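Local structure of putative uncharacterized protein (2Z6V) at residues Q139-T149 with Y233-P242. The protein is probably a sulfotransferase, which would move a sulfuryl group from a PAPS-type donor to an acceptor that is not known. Residues are numbered along the deposited sequence; the frame is centred on the assembly and turned at random.
Sequences QCVHPIPPAST and YLQVLQSTAP
The Tyr233 ring meets Gln139 at its edge: Gln139 O lies in the ring plane, at the hydroxyl end. The phenol donates to it, Tyr233 OH to Gln139 O 2.7 Å, in the carbonyl plane with a C=O...donor angle of 149°. Pro143 crosses the ring obliquely, with CB 3.7 Å from Tyr233 CZ. With chi1 at -153°, roughly trans to the backbone N, the ring leaves the helix toward the loop. Gln197 adds a weak hydrogen bond to the same hydroxyl. The Gln139 side chain runs past Leu237, its NE2 3.8 Å from Leu237 CD2. Its OE1 is held by the backbone N of Leu136.

The chain has the alpha/beta fold of the sulfotransferase family, a parallel five-stranded sheet of order 2-3-1-4-5 flanked by helices. Here the loop after outermost strand 132-134 packs on helix 224-238 and the residues that follow it. Residues 239-242 lead from this helix into strand 244-248, the neighbour of strand 132-134 in the sheet. Ile144 CD1 reaches Val236 CG1 at 3.7 Å, the two side chains crossing at about a right angle. Tyr93 of helix 70-96 touches both.

Pro146 lies against residues 236-240, its CB 3.4 Å from Val236 O, which also accepts a hydrogen bond from Ser239 OG. Thr240 OG1 donates to Ala147 O at 2.7 Å. The hydroxyl approaches from above the carbonyl plane, 65° out of it. A water donates to Ala147 O and also to Leu237 O, so Ala147 O receives two hydrogen bonds. A second water links Thr149 OG1 to Pro242 O. Ser148 CA makes a CA-H...O contact with Thr240 O at 3.4 Å.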
loop_
_atom_site.group_PDB
_atom_site.type_symbol
_atom_site.label_atom_id
_atom_site.label_comp_id
_atom_site.label_asym_id
_atom_site.label_seq_id
_atom_site.Cartn_x
_atom_site.Cartn_y
_atom_site.Cartn_z
ATOM N N GLN A 139 -8.218 0.113 -10.341
ATOM C CA GLN A 139 -7.136 -0.067 -11.304
ATOM C C GLN A 139 -6.153 -1.122 -10.810
ATOM O O GLN A 139 -5.231 -1.519 -11.529
ATOM C CB GLN A 139 -6.420 1.259 -11.562
ATOM C CG GLN A 139 -7.348 2.319 -12.115
ATOM C CD GLN A 139 -6.676 3.658 -12.247
ATOM O OE1 GLN A 139 -5.957 4.096 -11.341
ATOM N NE2 GLN A 139 -6.909 4.329 -13.374
ATOM N N CYS A 140 -6.355 -1.574 -9.577
ATOM C CA CYS A 140 -5.511 -2.612 -9.015
ATOM C C CYS A 140 -6.258 -3.944 -9.034
ATOM O O CYS A 140 -5.753 -4.960 -8.561
ATOM C CB CYS A 140 -5.094 -2.239 -7.599
ATOM S SG CYS A 140 -3.916 -0.874 -7.575
ATOM N N VAL A 141 -7.464 -3.926 -9.591
ATOM C CA VAL A 141 -8.284 -5.118 -9.721
ATOM C C VAL A 141 -8.428 -5.438 -11.213
ATOM O O VAL A 141 -8.185 -6.566 -11.644
ATOM C CB VAL A 141 -9.686 -4.907 -9.095
ATOM C CG1 VAL A 141 -10.604 -6.094 -9.415
ATOM C CG2 VAL A 141 -9.549 -4.747 -7.595
ATOM N N HIS A 142 -8.811 -4.436 -11.997
ATOM C CA HIS A 142 -8.973 -4.604 -13.443
ATOM C C HIS A 142 -8.254 -3.483 -14.196
ATOM O O HIS A 142 -8.895 -2.594 -14.754
ATOM C CB HIS A 142 -10.454 -4.596 -13.809
ATOM C CG HIS A 142 -11.241 -5.678 -13.142
ATOM N ND1 HIS A 142 -10.830 -6.995 -13.131
ATOM C CD2 HIS A 142 -12.422 -5.644 -12.481
ATOM C CE1 HIS A 142 -11.726 -7.726 -12.492
ATOM N NE2 HIS A 142 -12.701 -6.931 -12.088
ATOM N N PRO A 143 -6.911 -3.529 -14.242
ATOM C CA PRO A 143 -6.105 -2.506 -14.923
ATOM C C PRO A 143 -6.259 -2.368 -16.438
ATOM O O PRO A 143 -6.280 -1.251 -16.960
ATOM C CB PRO A 143 -4.675 -2.882 -14.532
ATOM C CG PRO A 143 -4.742 -4.374 -14.465
ATOM C CD PRO A 143 -6.049 -4.607 -13.720
ATOM N N ILE A 144 -6.373 -3.497 -17.129
ATOM C CA ILE A 144 -6.466 -3.522 -18.584
ATOM C C ILE A 144 -7.884 -3.712 -19.109
ATOM O O ILE A 144 -8.590 -4.621 -18.672
ATOM C CB ILE A 144 -5.564 -4.665 -19.146
ATOM C CG1 ILE A 144 -4.125 -4.461 -18.670
ATOM C CG2 ILE A 144 -5.633 -4.716 -20.668
ATOM C CD1 ILE A 144 -3.572 -3.069 -18.933
ATOM N N PRO A 145 -8.318 -2.867 -20.065
ATOM C CA PRO A 145 -7.619 -1.740 -20.711
ATOM C C PRO A 145 -7.789 -0.465 -19.876
ATOM O O PRO A 145 -8.799 -0.298 -19.204
ATOM C CB PRO A 145 -8.317 -1.613 -22.074
ATOM C CG PRO A 145 -9.171 -2.860 -22.196
ATOM C CD PRO A 145 -9.567 -3.161 -20.779
ATOM N N PRO A 146 -6.820 0.462 -19.934
ATOM C CA PRO A 146 -6.929 1.698 -19.142
ATOM C C PRO A 146 -8.071 2.613 -19.583
ATOM O O PRO A 146 -8.470 2.612 -20.753
ATOM C CB PRO A 146 -5.552 2.335 -19.309
ATOM C CG PRO A 146 -5.204 1.958 -20.731
ATOM C CD PRO A 146 -5.654 0.508 -20.839
ATOM N N ALA A 147 -8.599 3.384 -18.637
ATOM C CA ALA A 147 -9.706 4.288 -18.922
ATOM C C ALA A 147 -9.257 5.723 -19.128
ATOM O O ALA A 147 -8.164 6.119 -18.723
ATOM C CB ALA A 147 -10.733 4.233 -17.790
ATOM N N SER A 148 -10.123 6.503 -19.764
ATOM C CA SER A 148 -9.860 7.911 -20.006
ATOM C C SER A 148 -9.999 8.680 -18.687
ATOM O O SER A 148 -10.607 8.193 -17.720
ATOM C CB SER A 148 -10.866 8.456 -21.014
ATOM O OG SER A 148 -12.172 8.375 -20.483
ATOM N N THR A 149 -9.440 9.886 -18.656
ATOM C CA THR A 149 -9.506 10.742 -17.478
ATOM C C THR A 149 -10.960 10.974 -17.049
ATOM O O THR A 149 -11.314 10.792 -15.880
ATOM C CB THR A 149 -8.845 12.112 -17.764
ATOM O OG1 THR A 149 -7.514 11.901 -18.249
ATOM C CG2 THR A 149 -8.782 12.959 -16.505
ATOM N N TYR A 233 3.396 -0.087 -15.146
ATOM C CA TYR A 233 1.997 -0.080 -14.772
ATOM C C TYR A 233 1.482 1.353 -14.887
ATOM O O TYR A 233 0.461 1.605 -15.529
ATOM C CB TYR A 233 1.849 -0.545 -13.328
ATOM C CG TYR A 233 0.529 -1.187 -12.989
ATOM C CD1 TYR A 233 0.403 -2.580 -12.974
ATOM C CD2 TYR A 233 -0.573 -0.420 -12.620
ATOM C CE1 TYR A 233 -0.792 -3.200 -12.588
ATOM C CE2 TYR A 233 -1.779 -1.023 -12.229
ATOM C CZ TYR A 233 -1.879 -2.416 -12.212
ATOM O OH TYR A 233 -3.045 -3.032 -11.815
ATOM N N LEU A 234 2.189 2.290 -14.262
ATOM C CA LEU A 234 1.777 3.685 -14.307
ATOM C C LEU A 234 1.788 4.236 -15.732
ATOM O O LEU A 234 0.944 5.058 -16.089
ATOM C CB LEU A 234 2.671 4.530 -13.397
ATOM C CG LEU A 234 2.574 4.135 -11.919
ATOM C CD1 LEU A 234 3.524 4.984 -11.105
ATOM C CD2 LEU A 234 1.148 4.324 -11.428
ATOM N N GLN A 235 2.721 3.775 -16.559
ATOM C CA GLN A 235 2.770 4.252 -17.938
ATOM C C GLN A 235 1.547 3.779 -18.728
ATOM O O GLN A 235 1.109 4.445 -19.666
ATOM C CB GLN A 235 4.066 3.795 -18.618
ATOM C CG GLN A 235 5.299 4.511 -18.090
ATOM C CD GLN A 235 6.578 3.890 -18.579
ATOM O OE1 GLN A 235 6.830 2.708 -18.351
ATOM N NE2 GLN A 235 7.402 4.683 -19.256
ATOM N N VAL A 236 0.994 2.632 -18.340
ATOM C CA VAL A 236 -0.193 2.112 -19.005
ATOM C C VAL A 236 -1.421 2.933 -18.593
ATOM O O VAL A 236 -2.293 3.227 -19.415
ATOM C CB VAL A 236 -0.444 0.627 -18.647
ATOM C CG1 VAL A 236 -1.797 0.181 -19.205
ATOM C CG2 VAL A 236 0.681 -0.239 -19.197
ATOM N N LEU A 237 -1.492 3.300 -17.319
ATOM C CA LEU A 237 -2.622 4.084 -16.847
ATOM C C LEU A 237 -2.555 5.518 -17.390
ATOM O O LEU A 237 -3.594 6.122 -17.674
ATOM C CB LEU A 237 -2.665 4.079 -15.317
ATOM C CG LEU A 237 -2.894 2.715 -14.643
ATOM C CD1 LEU A 237 -2.781 2.864 -13.119
ATOM C CD2 LEU A 237 -4.273 2.160 -15.016
ATOM N N GLN A 238 -1.339 6.051 -17.548
ATOM C CA GLN A 238 -1.137 7.415 -18.073
ATOM C C GLN A 238 -1.551 7.550 -19.523
ATOM O O GLN A 238 -2.040 8.603 -19.935
ATOM C CB GLN A 238 0.333 7.829 -18.066
ATOM C CG GLN A 238 0.958 8.148 -16.761
ATOM C CD GLN A 238 2.371 8.643 -16.966
ATOM O OE1 GLN A 238 3.106 8.104 -17.795
ATOM N NE2 GLN A 238 2.762 9.676 -16.216
ATOM N N SER A 239 -1.304 6.493 -20.296
ATOM C CA SER A 239 -1.585 6.513 -21.722
ATOM C C SER A 239 -2.987 6.969 -22.089
ATOM O O SER A 239 -3.179 7.535 -23.160
ATOM C CB SER A 239 -1.271 5.144 -22.364
ATOM O OG SER A 239 -2.278 4.181 -22.119
ATOM N N THR A 240 -3.968 6.741 -21.221
ATOM C CA THR A 240 -5.325 7.188 -21.528
ATOM C C THR A 240 -5.810 8.270 -20.569
ATOM O O THR A 240 -6.778 8.967 -20.855
ATOM C CB THR A 240 -6.338 6.014 -21.521
ATOM O OG1 THR A 240 -6.167 5.234 -20.329
ATOM C CG2 THR A 240 -6.142 5.131 -22.751
ATOM N N ALA A 241 -5.121 8.406 -19.439
ATOM C CA ALA A 241 -5.463 9.393 -18.420
ATOM C C ALA A 241 -4.177 10.025 -17.881
ATOM O O ALA A 241 -3.734 9.717 -16.773
ATOM C CB ALA A 241 -6.231 8.722 -17.294
ATOM N N PRO A 242 -3.574 10.933 -18.663
ATOM C CA PRO A 242 -2.330 11.636 -18.321
ATOM C C PRO A 242 -2.397 12.592 -17.131
ATOM O O PRO A 242 -3.465 13.110 -16.787
ATOM C CB PRO A 242 -1.976 12.353 -19.626
ATOM C CG PRO A 242 -3.326 12.686 -20.183
ATOM C CD PRO A 242 -4.108 11.409 -19.952
HETATM O O HOH W 1 -6.243 5.312 -17.103
HETATM O O HOH W 2 -5.859 13.925 -18.535
#